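Local coordinates for VAO-type flavoprotein oxidase VAO615 (Myceliophthora thermophila, PDB 6F72), which probably acts as an oxidoreductase, carrying one bicovalently bound FAD per subunit and reacting rapidly with molecular oxygen when reduced, although no substrate is known, at residues I86-I89 against T90-N93; A358-D361 against A362-L366; L366-P369 against F370-L374; Y524-W527 against K528-F531; D564-A567 against T568-C572. All blocks are in the same frame, centred on the assembly; numbering follows the deposited sequence.

In the fold
From the N terminus, contact 1 opens helix 89-92 with an N-cap turn next to the flavin pocket. Contacts 2 and 3 are consecutive steps on helix 360-376: they share Leu366, and their centres lie about 12 Å apart. This helix packs on the seven-stranded antiparallel sheet, on one flank of the molecule. Contact 4 starts helix 527-532 from a beta turn, on the opposite side of the chain's centre from contact 1. Contact 5 closes the hairpin of strands 563-565 and 571-573, its centre about 56 Å from that of contact 2. Each contact is local; none encloses or crosses another, and apart from the overlap at Leu366 they follow one another in series.

Contact 1: I86-I89 against T90-N93; sequences ISTI and THVN
The backbone turns into a helix where Val92 N donates to Thr88 O at 3.1 Å and Asn93 N donates to Ile89 O at 2.8 Å. The motif is a helix N-cap, with Thr88 in the capping position before helix 89-92. The evidence is a second bond received by the same residue: His91 N gives its hydrogen to Thr88 OG1 at 3.3 Å with an N-H...O angle of 162°. The Thr88 hydroxyl sits between its own N and carbonyl carbon (chi1 61°), which turns OG1 back over the first helical turn and also sets it 3.4 Å from His91 CB. Thr88 thus serves two amides, Val92 N through its carbonyl in the first helical bond and His91 N through its hydroxyl, the capping bond. Just upstream, Ser87 touches FAD and is hydrogen-bonded to Ala407, so the cap adjoins the flavin pocket. His91 turns away to meet the ring of Trp84. At the other end of the turn the Asn93 amide, whose OD1 is hydrogen-bonded to His174 NE2, lies against the aliphatic branch of Ile89, with Ile89 CG1 3.8 Å from Asn93 OD1.

Contact 2: A358-D361 against A362-L366; sequences ADRD and AVDRL
Arg360 reaches along the helix to Asp364, one turn on. Its CB starts out away from 362-366, with CG anti to the backbone N, and the bend at chi2 (51°) then brings the chain round. CG passes 4.1 Å from Asp364 OD2, CD lies 4.0 Å from Asp364 OD1, and NE makes the decisive contact, a salt-bridging hydrogen bond of 3.1 Å to the same OD1. Its N-H...O angle of 174° is almost straight. The oxygen lies in the guanidinium plane at its edge and is met on its syn side, from somewhat out of the carboxylate plane, the carboxylate being turned 78° from the guanidinium. Beyond NE, NH2 is left farther from OD1, so one N-H carries the bridge; the Arg360 side chain also touches Pro385. A leucine in place of Asp364 would probably leave that N-H without its charged mate and the guanidinium freer to swing. This is an i to i+4 pair on the first turns of helix 360-376, whose N-cap is Asp359: Asp359 OD1 accepts from Asp361 N at 2.9 Å and, weakly, from Ala362 N at 3.5 Å. On the inner side of the helix the Ala358 methyl joins the apolar row, with its CB 3.8 Å from Ala362 CB and 4.1 Å from Leu366 CD1. Val363 and Leu366 continue this row onto Met355 of strand 348-356, while over one face of the Arg365 guanidinium lies the backbone around Ala362 CA.

Contact 3: L366-P369 against F370-L374; sequences LLRP and FLDDL
Arg368 starts with CG anti to its backbone N (chi1 -154°), then bends at chi2 (65°) and again at chi3, which brings the guanidinium forward alongside the next turn to meet Asp372. Two of its nitrogens converge on one carboxylate oxygen: NH2 donates to Asp372 OD1 at 2.8 Å, and NE reaches the same OD1 at 3.0 Å in a weak bond. The oxygen lies near the edge of the guanidinium, tilted somewhat from its plane, and the carboxylate plane is turned 72° from it. One face of the guanidinium is occupied by Leu371 CB, and Arg368 NH1 comes within 3.5 Å of Leu371 CD1, so the charged group is flanked by a leucine as well as held by the acid. All of this lies on helix 360-376, which is kinked at Pro369 because the ring nitrogen has no hydrogen to give to the turn before. The helix covers the seven-stranded antiparallel sheet, with Leu367 and Leu371 touching both Val383 and strand 302-310; within the helix Leu367 CB is 4.2 Å from Leu371 CG. The Phe370 ring packs against helix 316-335 and meets Phe333 and Phe340 edge-to-face. That ring also turns its edge to the preceding turn, where Phe370 CD2 lies 3.6 Å from Leu366 O.

Contact 4: Y524-W527 against K528-F531; sequences YANW and KESF
Trp527 and Lys528 meet by a CH-pi contact: Lys528 CB stands 4.0 Å from the centroid of the indole's six-membered ring, 11° off its normal. The indole reaches this place because CG lies between the backbone N and the carbonyl carbon (chi1 61°), which folds the ring beside the start of the helix. Trp527 CB in turn sits over the face of Phe531, 4.0 Å from that ring's centroid. A second layer comes from Tyr524: its CD2 is 4.0 Å from Phe531 CE1, and Ser530 CB lies at the ring's edge, 3.4 Å from Tyr524 OH. With an alanine here the CB over Phe531 would stay, but loss of the indole would probably strip the Lys528 chain of its flat support and open a gap beside Tyr536. Polar contacts, one of them weak, form the outer layer. Asn526 ND2 donates weakly to Glu529 OE2 at 3.2 Å, while a water accepts from Glu529 N and donates to Asn526 OD1 at 2.8 Å. Another water links Ala525 O to Lys528 N. Farther out, Tyr524 OH is hydrogen-bonded to Asp507 OD2, and Val515 N bonds Ser530 OG. Taken together, this is a type I beta turn, Tyr524 to Trp527, leading into helix 527-532, where Asn526 holds the N-cap position without a direct capping bond, within the berberine-like region.

Contact 5: D564-A567 against T568-C572; sequences DVDA and TGRLC. With NAG (2-acetamido-2-deoxy-beta-D-glucopyranose), chain C.
One oxygen, Asp566 OD1, gathers four hydrogen bonds from the turn it starts. Thr568 OG1 donates to its syn lone pair at 2.8 Å, and Arg570 N reaches it at 3.2 Å from above the carboxylate plane; Thr568 N and Gly569 N add weak bonds. The Asp566 carboxylate is put over the turn by a chi1 of 79°, with CG between N and the carbonyl carbon. Its other oxygen, OD2, takes a hydrogen from a water that also donates to Thr568 OG1 and accepts from Arg570 NE at 3.0 Å, bridging acid and guanidinium, which lie too far apart for a direct salt bridge. The Arg570 tip is held by a salt bridge to Asp34. Below the side chain is a type I turn with a G1 beta bulge: Gly569 N bonds Asp566 O at 2.9 Å. Asp566 N bonds Arg570 O at 3.0 Å. Gly569 has a positive phi of 103°, at which a side chain would press on the preceding carbonyl. Beyond the bulge Asp564 and Cys572 form an antiparallel hydrogen-bonded pair, and Val565 CG2 lies 3.8 Å from Leu571 CD1 on the other face. The NAG of a glycan comes near, NAG O4 lying 3.4 Å from Ala567 CA. The two-stranded hairpin, 563-565 with 571-573, is joined to the N-terminal part by the Cys572-Cys28 disulfide and Leu571-Arg29 backbone bonding, while Val565 and Leu571 touch loops at Tyr553 and Arg149.

Contact 1: I86-I89 against T90-N93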
loop_
_atom_site.group_PDB
_atom_site.type_symbol
_atom_site.label_atom_id
_atom_site.label_comp_id
_atom_site.label_asym_id
_atom_site.label_seq_id
_atom_site.Cartn_x
_atom_site.Cartn_y
_atom_site.Cartn_z
ATOM N N ILE A 86 -1.780 11.564 10.035
ATOM C CA ILE A 86 -1.620 10.186 10.528
ATOM C C ILE A 86 -2.652 9.295 9.805
ATOM O O ILE A 86 -3.724 9.770 9.416
ATOM C CB ILE A 86 -1.759 10.121 12.091
ATOM C CG1 ILE A 86 -0.803 11.122 12.803
ATOM C CG2 ILE A 86 -1.663 8.692 12.656
ATOM C CD1 ILE A 86 0.697 10.918 12.594
ATOM N N SER A 87 -2.299 8.028 9.576
ATOM C CA SER A 87 -3.267 7.017 9.106
ATOM C C SER A 87 -4.133 6.620 10.299
ATOM O O SER A 87 -3.708 5.863 11.173
ATOM C CB SER A 87 -2.564 5.802 8.479
ATOM O OG SER A 87 -1.681 6.210 7.448
ATOM N N THR A 88 -5.331 7.187 10.350
ATOM C CA THR A 88 -6.255 6.960 11.463
ATOM C C THR A 88 -7.517 6.292 10.967
ATOM O O THR A 88 -7.918 6.468 9.805
ATOM C CB THR A 88 -6.694 8.278 12.124
ATOM O OG1 THR A 88 -7.364 9.084 11.148
ATOM C CG2 THR A 88 -5.500 9.021 12.729
ATOM N N ILE A 89 -8.161 5.566 11.874
ATOM C CA ILE A 89 -9.406 4.867 11.571
ATOM C C ILE A 89 -10.515 5.872 11.226
ATOM O O ILE A 89 -11.347 5.616 10.361
ATOM C CB ILE A 89 -9.780 3.857 12.698
ATOM C CG1 ILE A 89 -10.879 2.882 12.251
ATOM C CG2 ILE A 89 -10.151 4.566 13.996
ATOM C CD1 ILE A 89 -10.439 1.835 11.249
ATOM N N THR A 90 -10.468 7.031 11.880
ATOM C CA THR A 90 -11.398 8.148 11.661
ATOM C C THR A 90 -11.437 8.569 10.181
ATOM O O THR A 90 -12.508 8.665 9.572
ATOM C CB THR A 90 -11.029 9.335 12.593
ATOM O OG1 THR A 90 -11.192 8.914 13.954
ATOM C CG2 THR A 90 -11.922 10.561 12.357
ATOM N N HIS A 91 -10.256 8.792 9.617
ATOM C CA HIS A 91 -10.102 9.171 8.226
ATOM C C HIS A 91 -10.459 8.041 7.255
ATOM O O HIS A 91 -11.090 8.266 6.206
ATOM C CB HIS A 91 -8.662 9.588 8.005
ATOM C CG HIS A 91 -8.515 10.811 7.162
ATOM N ND1 HIS A 91 -7.454 11.680 7.300
ATOM C CD2 HIS A 91 -9.300 11.316 6.177
ATOM C CE1 HIS A 91 -7.583 12.661 6.425
ATOM N NE2 HIS A 91 -8.697 12.466 5.733
ATOM N N VAL A 92 -10.042 6.829 7.616
ATOM C CA VAL A 92 -10.332 5.650 6.830
ATOM C C VAL A 92 -11.848 5.383 6.789
ATOM O O VAL A 92 -12.341 4.852 5.792
ATOM C CB VAL A 92 -9.524 4.425 7.341
ATOM C CG1 VAL A 92 -10.108 3.119 6.845
ATOM C CG2 VAL A 92 -8.069 4.527 6.900
ATOM N N ASN A 93 -12.568 5.799 7.842
ATOM C CA ASN A 93 -14.015 5.560 7.966
ATOM C C ASN A 93 -14.878 6.498 7.126
ATOM O O ASN A 93 -16.082 6.272 6.982
ATOM C CB ASN A 93 -14.460 5.635 9.428
ATOM C CG ASN A 93 -14.138 4.377 10.219
ATOM O OD1 ASN A 93 -13.676 3.369 9.686
ATOM N ND2 ASN A 93 -14.384 4.443 11.516
#

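Contact 2: A358-D361 against A362-L366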
loop_
_atom_site.group_PDB
_atom_site.type_symbol
_atom_site.label_atom_id
_atom_site.label_comp_id
_atom_site.label_asym_id
_atom_site.label_seq_id
_atom_site.Cartn_x
_atom_site.Cartn_y
_atom_site.Cartn_z
ATOM N N ALA A 358 11.985 -18.155 17.017
ATOM C CA ALA A 358 13.285 -18.033 17.685
ATOM C C ALA A 358 13.125 -17.667 19.152
ATOM O O ALA A 358 12.475 -16.677 19.466
ATOM C CB ALA A 358 14.173 -17.012 16.974
ATOM N N ASP A 359 13.701 -18.470 20.049
ATOM C CA ASP A 359 13.778 -18.071 21.458
ATOM C C ASP A 359 14.992 -17.157 21.699
ATOM O O ASP A 359 15.678 -16.758 20.743
ATOM C CB ASP A 359 13.691 -19.266 22.438
ATOM C CG ASP A 359 14.932 -20.159 22.434
ATOM O OD1 ASP A 359 16.072 -19.671 22.619
ATOM O OD2 ASP A 359 14.753 -21.387 22.290
ATOM N N ARG A 360 15.244 -16.835 22.970
ATOM C CA ARG A 360 16.274 -15.873 23.351
ATOM C C ARG A 360 17.706 -16.282 22.949
ATOM O O ARG A 360 18.494 -15.436 22.506
ATOM C CB ARG A 360 16.170 -15.545 24.849
ATOM C CG ARG A 360 17.104 -14.445 25.343
ATOM C CD ARG A 360 17.030 -13.178 24.492
ATOM N NE ARG A 360 18.209 -12.334 24.671
ATOM C CZ ARG A 360 18.325 -11.391 25.604
ATOM N NH1 ARG A 360 17.330 -11.157 26.458
ATOM N NH2 ARG A 360 19.443 -10.681 25.682
ATOM N N ASP A 361 18.029 -17.566 23.089
ATOM C CA ASP A 361 19.333 -18.069 22.643
ATOM C C ASP A 361 19.467 -17.990 21.120
ATOM O O ASP A 361 20.547 -17.678 20.602
ATOM C CB ASP A 361 19.579 -19.500 23.133
ATOM C CG ASP A 361 19.558 -19.622 24.654
ATOM O OD1 ASP A 361 19.941 -18.666 25.371
ATOM O OD2 ASP A 361 19.155 -20.703 25.132
ATOM N N ALA A 362 18.360 -18.242 20.420
ATOM C CA ALA A 362 18.318 -18.193 18.959
ATOM C C ALA A 362 18.405 -16.755 18.424
ATOM O O ALA A 362 19.130 -16.497 17.462
ATOM C CB ALA A 362 17.086 -18.916 18.434
ATOM N N VAL A 363 17.682 -15.832 19.064
ATOM C CA VAL A 363 17.802 -14.388 18.796
ATOM C C VAL A 363 19.275 -13.948 18.903
ATOM O O VAL A 363 19.820 -13.371 17.955
ATOM C CB VAL A 363 16.871 -13.554 19.719
ATOM C CG1 VAL A 363 17.186 -12.060 19.656
ATOM C CG2 VAL A 363 15.408 -13.799 19.361
ATOM N N ASP A 364 19.908 -14.270 20.036
ATOM C CA ASP A 364 21.316 -13.938 20.298
ATOM C C ASP A 364 22.277 -14.450 19.217
ATOM O O ASP A 364 23.132 -13.693 18.745
ATOM C CB ASP A 364 21.751 -14.435 21.684
ATOM C CG ASP A 364 21.049 -13.707 22.828
ATOM O OD1 ASP A 364 20.554 -12.569 22.639
ATOM O OD2 ASP A 364 20.998 -14.289 23.932
ATOM N N ARG A 365 22.108 -15.713 18.813
ATOM C CA ARG A 365 22.919 -16.311 17.730
ATOM C C ARG A 365 22.657 -15.605 16.392
ATOM O O ARG A 365 23.597 -15.345 15.628
ATOM C CB ARG A 365 22.699 -17.829 17.606
ATOM C CG ARG A 365 23.172 -18.663 18.797
ATOM C CD ARG A 365 23.024 -20.169 18.567
ATOM N NE ARG A 365 21.813 -20.510 17.807
ATOM C CZ ARG A 365 20.680 -21.006 18.313
ATOM N NH1 ARG A 365 20.554 -21.261 19.613
ATOM N NH2 ARG A 365 19.657 -21.252 17.501
ATOM N N LEU A 366 21.390 -15.259 16.140
ATOM C CA LEU A 366 21.003 -14.533 14.924
ATOM C C LEU A 366 21.569 -13.107 14.873
ATOM O O LEU A 366 21.923 -12.603 13.801
ATOM C CB LEU A 366 19.481 -14.509 14.760
ATOM C CG LEU A 366 18.797 -15.797 14.295
ATOM C CD1 LEU A 366 17.321 -15.791 14.677
ATOM C CD2 LEU A 366 18.980 -16.019 12.798
#

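Contact 3: L366-P369 against F370-L374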
loop_
_atom_site.group_PDB
_atom_site.type_symbol
_atom_site.label_atom_id
_atom_site.label_comp_id
_atom_site.label_asym_id
_atom_site.label_seq_id
_atom_site.Cartn_x
_atom_site.Cartn_y
_atom_site.Cartn_z
ATOM N N LEU A 366 21.390 -15.259 16.140
ATOM C CA LEU A 366 21.003 -14.533 14.924
ATOM C C LEU A 366 21.569 -13.107 14.873
ATOM O O LEU A 366 21.923 -12.603 13.801
ATOM C CB LEU A 366 19.481 -14.509 14.760
ATOM C CG LEU A 366 18.797 -15.797 14.295
ATOM C CD1 LEU A 366 17.321 -15.791 14.677
ATOM C CD2 LEU A 366 18.980 -16.019 12.798
ATOM N N LEU A 367 21.663 -12.470 16.036
ATOM C CA LEU A 367 22.122 -11.084 16.105
ATOM C C LEU A 367 23.651 -10.941 16.154
ATOM O O LEU A 367 24.188 -9.899 15.749
ATOM C CB LEU A 367 21.467 -10.341 17.271
ATOM C CG LEU A 367 19.946 -10.148 17.257
ATOM C CD1 LEU A 367 19.565 -9.264 18.434
ATOM C CD2 LEU A 367 19.429 -9.579 15.936
ATOM N N ARG A 368 24.327 -12.003 16.602
ATOM C CA ARG A 368 25.780 -12.012 16.824
ATOM C C ARG A 368 26.666 -11.566 15.645
ATOM O O ARG A 368 27.654 -10.864 15.895
ATOM C CB ARG A 368 26.254 -13.346 17.429
ATOM C CG ARG A 368 27.544 -13.259 18.242
ATOM C CD ARG A 368 27.394 -12.396 19.492
ATOM N NE ARG A 368 28.514 -11.454 19.630
ATOM C CZ ARG A 368 28.483 -10.309 20.322
ATOM N NH1 ARG A 368 27.387 -9.914 20.965
ATOM N NH2 ARG A 368 29.563 -9.542 20.367
ATOM N N PRO A 369 26.322 -11.925 14.378
ATOM C CA PRO A 369 27.148 -11.377 13.281
ATOM C C PRO A 369 27.063 -9.850 13.143
ATOM O O PRO A 369 28.101 -9.197 12.956
ATOM C CB PRO A 369 26.582 -12.050 12.025
ATOM C CG PRO A 369 25.859 -13.253 12.520
ATOM C CD PRO A 369 25.310 -12.863 13.854
ATOM N N PHE A 370 25.847 -9.304 13.251
ATOM C CA PHE A 370 25.596 -7.861 13.168
ATOM C C PHE A 370 26.289 -7.111 14.301
ATOM O O PHE A 370 26.918 -6.079 14.060
ATOM C CB PHE A 370 24.086 -7.546 13.169
ATOM C CG PHE A 370 23.307 -8.219 12.063
ATOM C CD1 PHE A 370 23.179 -7.612 10.806
ATOM C CD2 PHE A 370 22.677 -9.453 12.283
ATOM C CE1 PHE A 370 22.455 -8.228 9.789
ATOM C CE2 PHE A 370 21.955 -10.077 11.268
ATOM C CZ PHE A 370 21.842 -9.465 10.020
ATOM N N LEU A 371 26.187 -7.650 15.521
ATOM C CA LEU A 371 26.794 -7.046 16.725
ATOM C C LEU A 371 28.327 -7.085 16.722
ATOM O O LEU A 371 28.966 -6.136 17.195
ATOM C CB LEU A 371 26.248 -7.673 18.025
ATOM C CG LEU A 371 24.744 -7.876 18.284
ATOM C CD1 LEU A 371 24.497 -8.314 19.721
ATOM C CD2 LEU A 371 23.905 -6.649 17.957
ATOM N N ASP A 372 28.904 -8.170 16.196
ATOM C CA ASP A 372 30.351 -8.285 16.034
ATOM C C ASP A 372 30.882 -7.286 15.013
ATOM O O ASP A 372 31.957 -6.703 15.225
ATOM C CB ASP A 372 30.764 -9.707 15.625
ATOM C CG ASP A 372 30.726 -10.699 16.780
ATOM O OD1 ASP A 372 30.793 -10.300 17.964
ATOM O OD2 ASP A 372 30.629 -11.907 16.494
ATOM N N ASP A 373 30.141 -7.085 13.917
ATOM C CA ASP A 373 30.552 -6.138 12.876
ATOM C C ASP A 373 30.627 -4.714 13.410
ATOM O O ASP A 373 31.615 -4.000 13.169
ATOM C CB ASP A 373 29.645 -6.201 11.647
ATOM C CG ASP A 373 30.093 -5.242 10.548
ATOM O OD1 ASP A 373 29.672 -4.067 10.573
ATOM O OD2 ASP A 373 30.885 -5.655 9.670
ATOM N N LEU A 374 29.587 -4.318 14.141
ATOM C CA LEU A 374 29.539 -3.012 14.793
ATOM C C LEU A 374 30.661 -2.851 15.826
ATOM O O LEU A 374 31.346 -1.821 15.834
ATOM C CB LEU A 374 28.155 -2.761 15.409
ATOM C CG LEU A 374 27.011 -2.660 14.392
ATOM C CD1 LEU A 374 25.665 -3.014 15.017
ATOM C CD2 LEU A 374 26.978 -1.289 13.734
#

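Contact 4: Y524-W527 against K528-F531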
loop_
_atom_site.group_PDB
_atom_site.type_symbol
_atom_site.label_atom_id
_atom_site.label_comp_id
_atom_site.label_asym_id
_atom_site.label_seq_id
_atom_site.Cartn_x
_atom_site.Cartn_y
_atom_site.Cartn_z
ATOM N N TYR A 524 5.710 9.643 -11.844
ATOM C CA TYR A 524 6.893 8.846 -12.251
ATOM C C TYR A 524 6.736 8.300 -13.666
ATOM O O TYR A 524 5.801 7.553 -13.959
ATOM C CB TYR A 524 7.143 7.727 -11.231
ATOM C CG TYR A 524 8.209 6.715 -11.600
ATOM C CD1 TYR A 524 9.521 7.114 -11.877
ATOM C CD2 TYR A 524 7.913 5.342 -11.641
ATOM C CE1 TYR A 524 10.492 6.176 -12.211
ATOM C CE2 TYR A 524 8.890 4.405 -11.955
ATOM C CZ TYR A 524 10.171 4.831 -12.240
ATOM O OH TYR A 524 11.157 3.913 -12.568
ATOM N N ALA A 525 7.652 8.689 -14.538
ATOM C CA ALA A 525 7.486 8.516 -15.975
ATOM C C ALA A 525 7.643 7.069 -16.457
ATOM O O ALA A 525 6.944 6.671 -17.391
ATOM C CB ALA A 525 8.439 9.437 -16.731
ATOM N N ASN A 526 8.554 6.317 -15.822
ATOM C CA ASN A 526 8.943 4.952 -16.249
ATOM C C ASN A 526 8.104 3.853 -15.548
ATOM O O ASN A 526 8.569 2.703 -15.393
ATOM C CB ASN A 526 10.465 4.718 -16.056
ATOM C CG ASN A 526 10.980 3.462 -16.785
ATOM O OD1 ASN A 526 10.500 3.115 -17.870
ATOM N ND2 ASN A 526 11.959 2.774 -16.185
ATOM N N TRP A 527 6.872 4.195 -15.157
ATOM C CA TRP A 527 6.006 3.290 -14.386
ATOM C C TRP A 527 5.784 1.924 -15.044
ATOM O O TRP A 527 5.813 0.918 -14.353
ATOM C CB TRP A 527 4.640 3.934 -14.039
ATOM C CG TRP A 527 3.844 4.315 -15.240
ATOM C CD1 TRP A 527 3.908 5.494 -15.921
ATOM C CD2 TRP A 527 2.866 3.519 -15.914
ATOM N NE1 TRP A 527 3.045 5.487 -16.982
ATOM C CE2 TRP A 527 2.386 4.285 -17.004
ATOM C CE3 TRP A 527 2.347 2.231 -15.707
ATOM C CZ2 TRP A 527 1.407 3.808 -17.891
ATOM C CZ3 TRP A 527 1.374 1.751 -16.596
ATOM C CH2 TRP A 527 0.912 2.547 -17.672
ATOM N N LYS A 528 5.553 1.905 -16.358
ATOM C CA LYS A 528 5.158 0.695 -17.074
ATOM C C LYS A 528 6.237 -0.379 -16.975
ATOM O O LYS A 528 5.973 -1.507 -16.532
ATOM C CB LYS A 528 4.833 1.009 -18.543
ATOM C CG LYS A 528 4.203 -0.167 -19.292
ATOM C CD LYS A 528 3.995 0.132 -20.769
ATOM C CE LYS A 528 2.652 0.810 -21.003
ATOM N NZ LYS A 528 2.474 1.244 -22.411
ATOM N N GLU A 529 7.452 -0.006 -17.383
ATOM C CA GLU A 529 8.591 -0.897 -17.335
ATOM C C GLU A 529 8.956 -1.236 -15.895
ATOM O O GLU A 529 9.275 -2.383 -15.595
ATOM C CB GLU A 529 9.777 -0.291 -18.093
ATOM C CG GLU A 529 11.095 -1.023 -17.933
ATOM C CD GLU A 529 12.264 -0.196 -18.436
ATOM O OE1 GLU A 529 12.284 0.138 -19.652
ATOM O OE2 GLU A 529 13.172 0.130 -17.622
ATOM N N SER A 530 8.888 -0.260 -15.001
ATOM C CA SER A 530 9.376 -0.496 -13.659
ATOM C C SER A 530 8.393 -1.257 -12.763
ATOM O O SER A 530 8.816 -2.078 -11.938
ATOM C CB SER A 530 9.801 0.800 -13.013
ATOM O OG SER A 530 10.632 0.504 -11.916
ATOM N N PHE A 531 7.094 -1.001 -12.916
ATOM C CA PHE A 531 6.105 -1.681 -12.075
ATOM C C PHE A 531 5.831 -3.107 -12.546
ATOM O O PHE A 531 5.632 -3.998 -11.726
ATOM C CB PHE A 531 4.763 -0.926 -12.014
ATOM C CG PHE A 531 4.825 0.447 -11.385
ATOM C CD1 PHE A 531 5.965 0.919 -10.747
ATOM C CD2 PHE A 531 3.666 1.254 -11.372
ATOM C CE1 PHE A 531 5.985 2.179 -10.166
ATOM C CE2 PHE A 531 3.676 2.506 -10.778
ATOM C CZ PHE A 531 4.841 2.971 -10.186
HETATM O O HOH W 1 6.045 4.190 -18.266
HETATM O O HOH W 2 8.004 2.424 -18.809
#

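Contact 5: D564-A567 against T568-C572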
loop_
_atom_site.group_PDB
_atom_site.type_symbol
_atom_site.label_atom_id
_atom_site.label_comp_id
_atom_site.label_asym_id
_atom_site.label_seq_id
_atom_site.Cartn_x
_atom_site.Cartn_y
_atom_site.Cartn_z
ATOM N N ASP A 564 -6.754 9.280 -21.249
ATOM C CA ASP A 564 -6.050 10.554 -20.964
ATOM C C ASP A 564 -6.797 11.337 -19.896
ATOM O O ASP A 564 -8.036 11.349 -19.868
ATOM C CB ASP A 564 -5.996 11.480 -22.191
ATOM C CG ASP A 564 -5.104 10.972 -23.296
ATOM O OD1 ASP A 564 -4.094 10.269 -23.030
ATOM O OD2 ASP A 564 -5.421 11.308 -24.458
ATOM N N VAL A 565 -6.028 12.015 -19.048
ATOM C CA VAL A 565 -6.548 12.918 -18.035
ATOM C C VAL A 565 -6.275 14.338 -18.551
ATOM O O VAL A 565 -5.108 14.718 -18.692
ATOM C CB VAL A 565 -5.835 12.682 -16.672
ATOM C CG1 VAL A 565 -6.324 13.662 -15.607
ATOM C CG2 VAL A 565 -6.005 11.236 -16.213
ATOM N N ASP A 566 -7.323 15.111 -18.855
ATOM C CA ASP A 566 -7.108 16.490 -19.328
ATOM C C ASP A 566 -6.781 17.441 -18.165
ATOM O O ASP A 566 -6.765 17.013 -17.004
ATOM C CB ASP A 566 -8.222 16.982 -20.290
ATOM C CG ASP A 566 -9.511 17.429 -19.584
ATOM O OD1 ASP A 566 -9.527 17.713 -18.361
ATOM O OD2 ASP A 566 -10.534 17.523 -20.300
ATOM N N ALA A 567 -6.516 18.711 -18.477
ATOM C CA ALA A 567 -6.090 19.711 -17.483
ATOM C C ALA A 567 -7.042 19.841 -16.288
ATOM O O ALA A 567 -6.596 20.012 -15.139
ATOM C CB ALA A 567 -5.887 21.063 -18.150
ATOM N N THR A 568 -8.341 19.736 -16.574
ATOM C CA THR A 568 -9.406 19.870 -15.585
ATOM C C THR A 568 -9.556 18.580 -14.751
ATOM O O THR A 568 -10.192 18.591 -13.699
ATOM C CB THR A 568 -10.754 20.232 -16.263
ATOM O OG1 THR A 568 -11.384 19.050 -16.789
ATOM C CG2 THR A 568 -10.562 21.231 -17.402
ATOM N N GLY A 569 -8.984 17.473 -15.234
ATOM C CA GLY A 569 -9.048 16.180 -14.543
ATOM C C GLY A 569 -10.039 15.179 -15.123
ATOM O O GLY A 569 -10.228 14.092 -14.567
ATOM N N ARG A 570 -10.662 15.551 -16.243
ATOM C CA ARG A 570 -11.601 14.703 -16.980
ATOM C C ARG A 570 -10.904 13.526 -17.673
ATOM O O ARG A 570 -9.839 13.677 -18.291
ATOM C CB ARG A 570 -12.338 15.535 -18.032
ATOM C CG ARG A 570 -13.563 14.857 -18.636
ATOM C CD ARG A 570 -14.085 15.647 -19.833
ATOM N NE ARG A 570 -14.755 16.895 -19.459
ATOM C CZ ARG A 570 -16.008 16.976 -19.012
ATOM N NH1 ARG A 570 -16.748 15.874 -18.859
ATOM N NH2 ARG A 570 -16.527 18.161 -18.706
ATOM N N LEU A 571 -11.534 12.357 -17.582
ATOM C CA LEU A 571 -11.058 11.167 -18.271
ATOM C C LEU A 571 -11.599 11.142 -19.692
ATOM O O LEU A 571 -12.808 11.182 -19.902
ATOM C CB LEU A 571 -11.449 9.926 -17.481
ATOM C CG LEU A 571 -10.314 9.155 -16.801
ATOM C CD1 LEU A 571 -9.597 9.973 -15.734
ATOM C CD2 LEU A 571 -10.874 7.859 -16.225
ATOM N N CYS A 572 -10.689 11.126 -20.665
ATOM C CA CYS A 572 -11.056 11.040 -22.084
ATOM C C CYS A 572 -10.289 9.921 -22.802
ATOM O O CYS A 572 -9.145 9.619 -22.457
ATOM C CB CYS A 572 -10.835 12.371 -22.797
ATOM S SG CYS A 572 -11.832 13.750 -22.187
HETATM C C1 NAG C . -3.488 21.083 -12.921
HETATM C C2 NAG C . -3.208 22.244 -13.873
HETATM C C3 NAG C . -3.257 21.780 -15.327
HETATM C C4 NAG C . -2.371 20.549 -15.593
HETATM C C5 NAG C . -2.558 19.457 -14.529
HETATM C C6 NAG C . -1.438 18.417 -14.607
HETATM C C7 NAG C . -3.826 24.461 -12.962
HETATM C C8 NAG C . -4.913 25.497 -12.904
HETATM N N2 NAG C . -4.120 23.367 -13.678
HETATM O O3 NAG C . -2.844 22.873 -16.158
HETATM O O4 NAG C . -2.710 19.971 -16.859
HETATM O O5 NAG C . -2.605 19.983 -13.189
HETATM O O6 NAG C . -0.263 18.882 -13.926
HETATM O O7 NAG C . -2.758 24.634 -12.380
HETATM O O HOH W 3 -12.847 19.244 -19.126
#